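Side-chain contacts in phenylalanine ammonia-lyase (PDB 1Y2M), which catalyses the non-oxidative deamination of L-phenylalanine and L-tyrosine to trans-cinnamic acid and p-coumaric acid: residues K424-L429 against N486-H491; T490-A495 against A501-A506. All coordinates share one frame; numbering follows the deposited sequence.

Contact 1: residues K424-L429 against N486-H491; sequences KTRLGL and NPVTTH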
ATOM      1  N   LYS B 424      -9.629   5.063   8.325  1.00 10.96           N
ATOM      2  CA  LYS B 424      -8.986   6.100   9.162  1.00 13.79           C
ATOM      3  C   LYS B 424      -8.500   5.543  10.487  1.00 10.12           C
ATOM      4  O   LYS B 424      -7.397   5.854  10.978  1.00 11.00           O
ATOM      5  CB  LYS B 424      -9.936   7.284   9.450  1.00 15.41           C
ATOM      6  CG  LYS B 424     -10.464   8.012   8.233  1.00 24.49           C
ATOM      7  CD  LYS B 424     -11.785   8.826   8.547  1.00 24.61           C
ATOM      8  CE  LYS B 424     -11.769   9.421   9.941  1.00 24.77           C
ATOM      9  NZ  LYS B 424     -12.087   8.533  11.144  1.00 25.15           N
ATOM     10  N   THR B 425      -9.314   4.686  11.098  1.00  9.03           N
ATOM     11  CA  THR B 425      -8.913   4.138  12.396  1.00  9.21           C
ATOM     12  C   THR B 425      -7.677   3.253  12.217  1.00 10.27           C
ATOM     13  O   THR B 425      -6.786   3.256  13.090  1.00 10.19           O
ATOM     14  CB  THR B 425     -10.093   3.402  13.034  1.00  9.20           C
ATOM     15  OG1 THR B 425     -11.173   4.331  13.238  1.00  9.28           O
ATOM     16  CG2 THR B 425      -9.709   2.698  14.380  1.00 12.86           C
ATOM     17  N   ARG B 426      -7.577   2.475  11.128  1.00  8.67           N
ATOM     18  CA  ARG B 426      -6.453   1.541  11.018  1.00  8.74           C
ATOM     19  C   ARG B 426      -5.139   2.308  10.818  1.00  9.41           C
ATOM     20  O   ARG B 426      -4.067   1.922  11.317  1.00  9.60           O
ATOM     21  CB  ARG B 426      -6.727   0.591   9.853  1.00 10.58           C
ATOM     22  CG  ARG B 426      -5.842  -0.628   9.896  1.00  8.48           C
ATOM     23  CD  ARG B 426      -6.294  -1.728   8.955  1.00 10.46           C
ATOM     24  NE  ARG B 426      -6.434  -1.318   7.556  1.00  8.45           N
ATOM     25  CZ  ARG B 426      -7.579  -0.981   6.924  1.00  7.53           C
ATOM     26  NH1 ARG B 426      -7.547  -0.664   5.643  1.00  9.93           N
ATOM     27  NH2 ARG B 426      -8.759  -0.948   7.521  1.00  8.95           N
ATOM     28  N   LEU B 427      -5.229   3.415  10.141  1.00  9.59           N
ATOM     29  CA  LEU B 427      -4.059   4.251   9.946  1.00 10.14           C
ATOM     30  C   LEU B 427      -3.700   4.867  11.284  1.00  9.05           C
ATOM     31  O   LEU B 427      -2.538   4.866  11.687  1.00  9.10           O
ATOM     32  CB  LEU B 427      -4.313   5.316   8.858  1.00 11.93           C
ATOM     33  CG  LEU B 427      -3.109   6.236   8.585  1.00 12.16           C
ATOM     34  CD1 LEU B 427      -1.835   5.523   8.243  1.00  9.53           C
ATOM     35  CD2 LEU B 427      -3.500   7.189   7.503  1.00 13.81           C
ATOM     36  N   GLY B 428      -4.690   5.354  12.016  1.00  9.47           N
ATOM     37  CA  GLY B 428      -4.424   5.824  13.388  1.00 10.53           C
ATOM     38  C   GLY B 428      -3.751   4.848  14.325  1.00 11.84           C
ATOM     39  O   GLY B 428      -2.841   5.204  15.061  1.00  9.88           O
ATOM     40  N   LEU B 429      -4.194   3.592  14.266  1.00  9.44           N
ATOM     41  CA  LEU B 429      -3.610   2.510  15.094  1.00  9.59           C
ATOM     42  C   LEU B 429      -2.122   2.359  14.754  1.00  8.88           C
ATOM     43  O   LEU B 429      -1.271   2.132  15.637  1.00  7.87           O
ATOM     44  CB  LEU B 429      -4.376   1.202  14.930  1.00  8.65           C
ATOM     45  CG  LEU B 429      -5.807   1.247  15.465  1.00  8.52           C
ATOM     46  CD1 LEU B 429      -6.595   0.046  14.979  1.00 10.67           C
ATOM     47  CD2 LEU B 429      -5.813   1.384  17.005  1.00  9.41           C
ATOM     48  N   ASN B 486      -2.476   0.154   5.043  1.00  6.11           N
ATOM     49  CA  ASN B 486      -2.838   0.470   3.659  1.00  7.74           C
ATOM     50  C   ASN B 486      -4.328   0.337   3.479  1.00  7.84           C
ATOM     51  O   ASN B 486      -4.969  -0.483   4.148  1.00  7.77           O
ATOM     52  CB  ASN B 486      -2.101  -0.417   2.645  1.00  8.93           C
ATOM     53  CG  ASN B 486      -0.608  -0.185   2.681  1.00 10.17           C
ATOM     54  OD1 ASN B 486      -0.158   0.982   2.596  1.00  8.51           O
ATOM     55  ND2 ASN B 486       0.157  -1.269   2.889  1.00 10.66           N
ATOM     56  N   PRO B 487      -4.903   1.166   2.608  1.00  8.96           N
ATOM     57  CA  PRO B 487      -6.368   1.101   2.472  1.00  8.04           C
ATOM     58  C   PRO B 487      -6.861  -0.150   1.761  1.00  7.33           C
ATOM     59  O   PRO B 487      -6.206  -0.678   0.869  1.00 10.14           O
ATOM     60  CB  PRO B 487      -6.701   2.325   1.628  1.00  8.50           C
ATOM     61  CG  PRO B 487      -5.452   2.662   0.881  1.00 11.39           C
ATOM     62  CD  PRO B 487      -4.316   2.267   1.809  1.00  9.89           C
ATOM     63  N   VAL B 488      -8.028  -0.638   2.207  1.00  8.94           N
ATOM     64  CA  VAL B 488      -8.745  -1.661   1.486  1.00  7.93           C
ATOM     65  C   VAL B 488      -9.643  -1.074   0.416  1.00  5.33           C
ATOM     66  O   VAL B 488      -9.833  -1.678  -0.648  1.00  8.58           O
ATOM     67  CB  VAL B 488      -9.621  -2.447   2.506  1.00  8.95           C
ATOM     68  CG1 VAL B 488     -10.741  -3.286   1.883  1.00 13.89           C
ATOM     69  CG2 VAL B 488      -8.738  -3.290   3.440  1.00 10.10           C
ATOM     70  N   THR B 489     -10.124   0.156   0.629  1.00  8.88           N
ATOM     71  CA  THR B 489     -11.133   0.731  -0.233  1.00  8.74           C
ATOM     72  C   THR B 489     -10.706   1.163  -1.635  1.00  9.55           C
ATOM     73  O   THR B 489     -11.559   1.441  -2.479  1.00 13.18           O
ATOM     74  CB  THR B 489     -11.842   1.869   0.454  1.00  9.09           C
ATOM     75  OG1 THR B 489     -10.894   2.903   0.763  1.00 10.05           O
ATOM     76  CG2 THR B 489     -12.551   1.401   1.683  1.00 11.95           C
ATOM     77  N   THR B 490      -9.417   1.122  -1.917  1.00  7.80           N
ATOM     78  CA  THR B 490      -8.894   1.331  -3.268  1.00  9.35           C
ATOM     79  C   THR B 490      -8.896   0.042  -4.098  1.00 11.13           C
ATOM     80  O   THR B 490      -8.369   0.039  -5.233  1.00 15.68           O
ATOM     81  CB  THR B 490      -7.446   1.824  -3.181  1.00 10.34           C
ATOM     82  OG1 THR B 490      -6.681   0.948  -2.346  1.00 11.44           O
ATOM     83  CG2 THR B 490      -7.395   3.238  -2.629  1.00 14.24           C
ATOM     84  N   HIS B 491      -9.436  -1.038  -3.550  1.00  9.43           N
ATOM     85  CA  HIS B 491      -9.420  -2.358  -4.218  1.00  8.23           C
ATOM     86  C   HIS B 491     -10.807  -2.824  -4.669  1.00  9.25           C
ATOM     87  O   HIS B 491     -11.039  -4.013  -4.906  1.00 10.50           O
ATOM     88  CB  HIS B 491      -8.739  -3.404  -3.328  1.00 10.32           C
ATOM     89  CG  HIS B 491      -7.306  -3.069  -3.123  1.00  9.04           C
ATOM     90  ND1 HIS B 491      -6.383  -3.291  -4.114  1.00 12.00           N
ATOM     91  CD2 HIS B 491      -6.643  -2.442  -2.113  1.00  7.95           C
ATOM     92  CE1 HIS B 491      -5.202  -2.851  -3.718  1.00 12.45           C
ATOM     93  NE2 HIS B 491      -5.340  -2.279  -2.537  1.00 10.37           N
TER

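Contact 2: residues T490-A495 against A501-A506; sequences THVQPA and AVNSLA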
ATOM      1  N   THR B 490      -9.417   1.122  -1.917  1.00  7.80           N
ATOM      2  CA  THR B 490      -8.894   1.331  -3.268  1.00  9.35           C
ATOM      3  C   THR B 490      -8.896   0.042  -4.098  1.00 11.13           C
ATOM      4  O   THR B 490      -8.369   0.039  -5.233  1.00 15.68           O
ATOM      5  CB  THR B 490      -7.446   1.824  -3.181  1.00 10.34           C
ATOM      6  OG1 THR B 490      -6.681   0.948  -2.346  1.00 11.44           O
ATOM      7  CG2 THR B 490      -7.395   3.238  -2.629  1.00 14.24           C
ATOM      8  N   HIS B 491      -9.436  -1.038  -3.550  1.00  9.43           N
ATOM      9  CA  HIS B 491      -9.420  -2.358  -4.218  1.00  8.23           C
ATOM     10  C   HIS B 491     -10.807  -2.824  -4.669  1.00  9.25           C
ATOM     11  O   HIS B 491     -11.039  -4.013  -4.906  1.00 10.50           O
ATOM     12  CB  HIS B 491      -8.739  -3.404  -3.328  1.00 10.32           C
ATOM     13  CG  HIS B 491      -7.306  -3.069  -3.123  1.00  9.04           C
ATOM     14  ND1 HIS B 491      -6.383  -3.291  -4.114  1.00 12.00           N
ATOM     15  CD2 HIS B 491      -6.643  -2.442  -2.113  1.00  7.95           C
ATOM     16  CE1 HIS B 491      -5.202  -2.851  -3.718  1.00 12.45           C
ATOM     17  NE2 HIS B 491      -5.340  -2.279  -2.537  1.00 10.37           N
ATOM     18  N   VAL B 492     -11.684  -1.877  -4.888  1.00  8.56           N
ATOM     19  CA  VAL B 492     -13.062  -2.132  -5.358  1.00  7.36           C
ATOM     20  C   VAL B 492     -13.041  -2.752  -6.768  1.00  7.88           C
ATOM     21  O   VAL B 492     -12.356  -2.256  -7.659  1.00 12.45           O
ATOM     22  CB  VAL B 492     -13.848  -0.767  -5.365  1.00  9.06           C
ATOM     23  CG1 VAL B 492     -15.232  -0.908  -6.011  1.00 11.74           C
ATOM     24  CG2 VAL B 492     -13.936  -0.233  -3.962  1.00 11.98           C
ATOM     25  N   GLN B 493     -13.801  -3.846  -6.908  1.00  8.56           N
ATOM     26  CA  GLN B 493     -13.979  -4.602  -8.132  1.00  7.77           C
ATOM     27  C   GLN B 493     -15.375  -4.319  -8.698  1.00  7.73           C
ATOM     28  O   GLN B 493     -16.302  -4.051  -7.945  1.00 10.45           O
ATOM     29  CB  GLN B 493     -13.848  -6.100  -7.892  1.00  8.52           C
ATOM     30  CG  GLN B 493     -12.507  -6.488  -7.285  1.00 10.12           C
ATOM     31  CD  GLN B 493     -11.344  -6.106  -8.221  1.00 12.67           C
ATOM     32  OE1 GLN B 493     -11.389  -6.395  -9.435  1.00 12.05           O
ATOM     33  NE2 GLN B 493     -10.317  -5.418  -7.672  1.00 10.87           N
ATOM     34  N   PRO B 494     -15.538  -4.491 -10.003  1.00  9.14           N
ATOM     35  CA  PRO B 494     -16.843  -4.303 -10.696  1.00 12.15           C
ATOM     36  C   PRO B 494     -17.862  -5.393 -10.485  1.00 16.14           C
ATOM     37  O   PRO B 494     -18.243  -6.091 -11.455  1.00 21.00           O
ATOM     38  CB  PRO B 494     -16.423  -4.275 -12.170  1.00 12.08           C
ATOM     39  CG  PRO B 494     -15.268  -5.141 -12.205  1.00 11.26           C
ATOM     40  CD  PRO B 494     -14.483  -4.783 -10.989  1.00  9.57           C
ATOM     41  N   ALA B 495     -18.399  -5.470  -9.291  1.00 13.48           N
ATOM     42  CA  ALA B 495     -19.211  -6.575  -8.901  1.00 13.73           C
ATOM     43  C   ALA B 495     -20.600  -6.657  -9.485  1.00 13.50           C
ATOM     44  O   ALA B 495     -21.294  -5.658  -9.710  1.00 12.09           O
ATOM     45  CB  ALA B 495     -19.294  -6.654  -7.362  1.00 13.55           C
ATOM     46  N   ALA B 501     -20.821  -1.631  -9.173  1.00  9.27           N
ATOM     47  CA  ALA B 501     -19.498  -1.250  -9.635  1.00  8.02           C
ATOM     48  C   ALA B 501     -18.701  -0.440  -8.602  1.00  9.73           C
ATOM     49  O   ALA B 501     -17.494  -0.370  -8.668  1.00  9.86           O
ATOM     50  CB  ALA B 501     -19.578  -0.497 -10.917  1.00  8.67           C
ATOM     51  N   VAL B 502     -19.420   0.255  -7.732  1.00  7.45           N
ATOM     52  CA  VAL B 502     -18.850   0.785  -6.500  1.00  9.65           C
ATOM     53  C   VAL B 502     -19.446  -0.020  -5.352  1.00  9.92           C
ATOM     54  O   VAL B 502     -20.658  -0.231  -5.272  1.00  8.63           O
ATOM     55  CB  VAL B 502     -19.028   2.298  -6.331  1.00  9.36           C
ATOM     56  CG1 VAL B 502     -18.083   3.076  -7.280  1.00  7.73           C
ATOM     57  CG2 VAL B 502     -20.461   2.728  -6.541  1.00 12.04           C
ATOM     58  N   ASN B 503     -18.575  -0.451  -4.444  1.00  8.68           N
ATOM     59  CA  ASN B 503     -18.972  -1.217  -3.252  1.00  6.27           C
ATOM     60  C   ASN B 503     -17.996  -0.838  -2.138  1.00  7.21           C
ATOM     61  O   ASN B 503     -16.826  -0.600  -2.422  1.00  6.95           O
ATOM     62  CB  ASN B 503     -18.997  -2.708  -3.503  1.00  7.83           C
ATOM     63  CG  ASN B 503     -17.754  -3.187  -4.227  1.00  6.07           C
ATOM     64  OD1 ASN B 503     -16.759  -3.522  -3.596  1.00  7.92           O
ATOM     65  ND2 ASN B 503     -17.852  -3.289  -5.539  1.00  9.04           N
ATOM     66  N   SER B 504     -18.497  -0.722  -0.902  1.00  7.46           N
ATOM     67  CA  SER B 504     -17.747  -0.087   0.186  1.00  7.24           C
ATOM     68  C   SER B 504     -16.568  -0.893   0.750  1.00  7.87           C
ATOM     69  O   SER B 504     -15.627  -0.271   1.350  1.00  9.56           O
ATOM     70  CB  SER B 504     -18.638   0.309   1.362  1.00  8.55           C
ATOM     71  OG  SER B 504     -18.973  -0.807   2.142  1.00  9.29           O
ATOM     72  N   LEU B 505     -16.678  -2.225   0.711  1.00  6.20           N
ATOM     73  CA  LEU B 505     -15.679  -3.115   1.328  1.00  6.57           C
ATOM     74  C   LEU B 505     -15.535  -2.867   2.855  1.00  5.99           C
ATOM     75  O   LEU B 505     -14.493  -3.201   3.474  1.00  9.17           O
ATOM     76  CB  LEU B 505     -14.322  -3.008   0.623  1.00  8.21           C
ATOM     77  CG  LEU B 505     -14.345  -3.259  -0.875  1.00  6.49           C
ATOM     78  CD1 LEU B 505     -12.939  -2.980  -1.403  1.00 10.50           C
ATOM     79  CD2 LEU B 505     -14.810  -4.710  -1.082  1.00  7.64           C
ATOM     80  N   ALA B 506     -16.619  -2.393   3.485  1.00  7.83           N
ATOM     81  CA  ALA B 506     -16.547  -2.008   4.899  1.00  6.64           C
ATOM     82  C   ALA B 506     -16.179  -3.202   5.778  1.00  7.22           C
ATOM     83  O   ALA B 506     -15.422  -3.031   6.719  1.00  8.12           O
ATOM     84  CB  ALA B 506     -17.846  -1.409   5.372  1.00  9.23           C
TER
HETATM   85  O   HOH W   1     -15.078  -5.230  -4.815  1.00  4.79           O

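Contact 1: residues K424-L429 against N486-H491
R426 reaches from helix 416-443 to the backbone of N486, in a buried arginine-to-carbonyl contact. It joins that helix to the start of the loop between helices 468-484 and 506-560. R426 NH1 donates to N486 O at 3.0 Å, and the N-H...O angle of 174° makes the bond almost straight. The oxygen lies in the guanidinium plane, at its edge. Seen from the carbonyl, the donor is tilted 26° from the carbonyl plane. The side chain leaves the helix with CG anti to the backbone N (chi1 -164°), then bends at chi3, which turns the guanidinium edge to the loop. V488 completes the contact. Its CG2 packs 3.6 Å from R426 NH1, while the CA of P487 is 3.8 Å from the same nitrogen. V488 N also comes near NH1, but both are donors and no bond forms; E423 OE2 takes V488 N and also makes a salt bridge with R426 NH1. The other guanidinium nitrogens are held too: NE bonds to L484 O, and NH2 bonds to S509 OG and T513 OG1 of helix 506-560. One buried guanidinium is thus gripped on all three nitrogens, which fixes its rotation. E423 probably offsets its positive charge, and the carbonyls of L484 and N486 tie the end of helix 468-484 and the following loop to helix 416-443.

Contact 2: residues T490-A495 against A501-A506
V492 fits against a bend made by A501, N503 and L505, and this is the tight part of the contact. Its CG2 lies 3.3 Å from N503 O and 3.9 Å from L505 CD1. The anti position of V492 CG1 to the backbone N (chi1 173°) carries it to A501 O, 3.5 Å away; N503 ND2 is 3.6 Å from it. The V492 and N503 side chains run past each other in opposite directions. N503 carries the polar link. Its ND2 donates to Q493 O at 3.0 Å, nearly along the C=O axis and in the amide plane of N503, although the N-H...O angle is only 147°. ND2 also bonds to Q500 O. With chi1 at 47°, CG sits between the backbone N and carbonyl carbon, and the amide faces the 490-495 segment. The looser part is water-mediated: one water accepts from Q493 N at 2.8 Å and donates to N503 OD1. Shortening N503 to alanine removes its amide, and the carbonyls of Q493 and Q500 are likely to lose their shared donor and the water its acceptor. P494 and A501 meet mainly through backbone, with their CA atoms 4.2 Å apart. W371 of a second subunit packs on V492, and S479 of a third packs on L505. P494 centres an inverse gamma turn, and S504 OG accepts from A506 N in an ST turn beside L505, the N-cap of helix 506-560. The two segments bracket the part of the loop that carries E496, which binds cinnamate, and N499, which probably does.

How the contacts relate
Contacts 1 and 2 follow one another along the loop between helices 468-484 and 506-560, and they share T490 and H491. Their centres are about 14 Å apart. They also touch directly: V488 O lies 3.5 Å from L505 CD1, and T489 CG2 lies 3.5 Å from S504 O. Contact 1 holds the start of the loop to helix 416-443, while contact 2 closes its later part on itself. Only contact 2 is near the cinnamate-binding residues. The side chain of A495 is about 5 Å from that of E496, the next residue in the chain, which binds cinnamate. Both contacts touch the second subunit, so this loop is built into the tetramer.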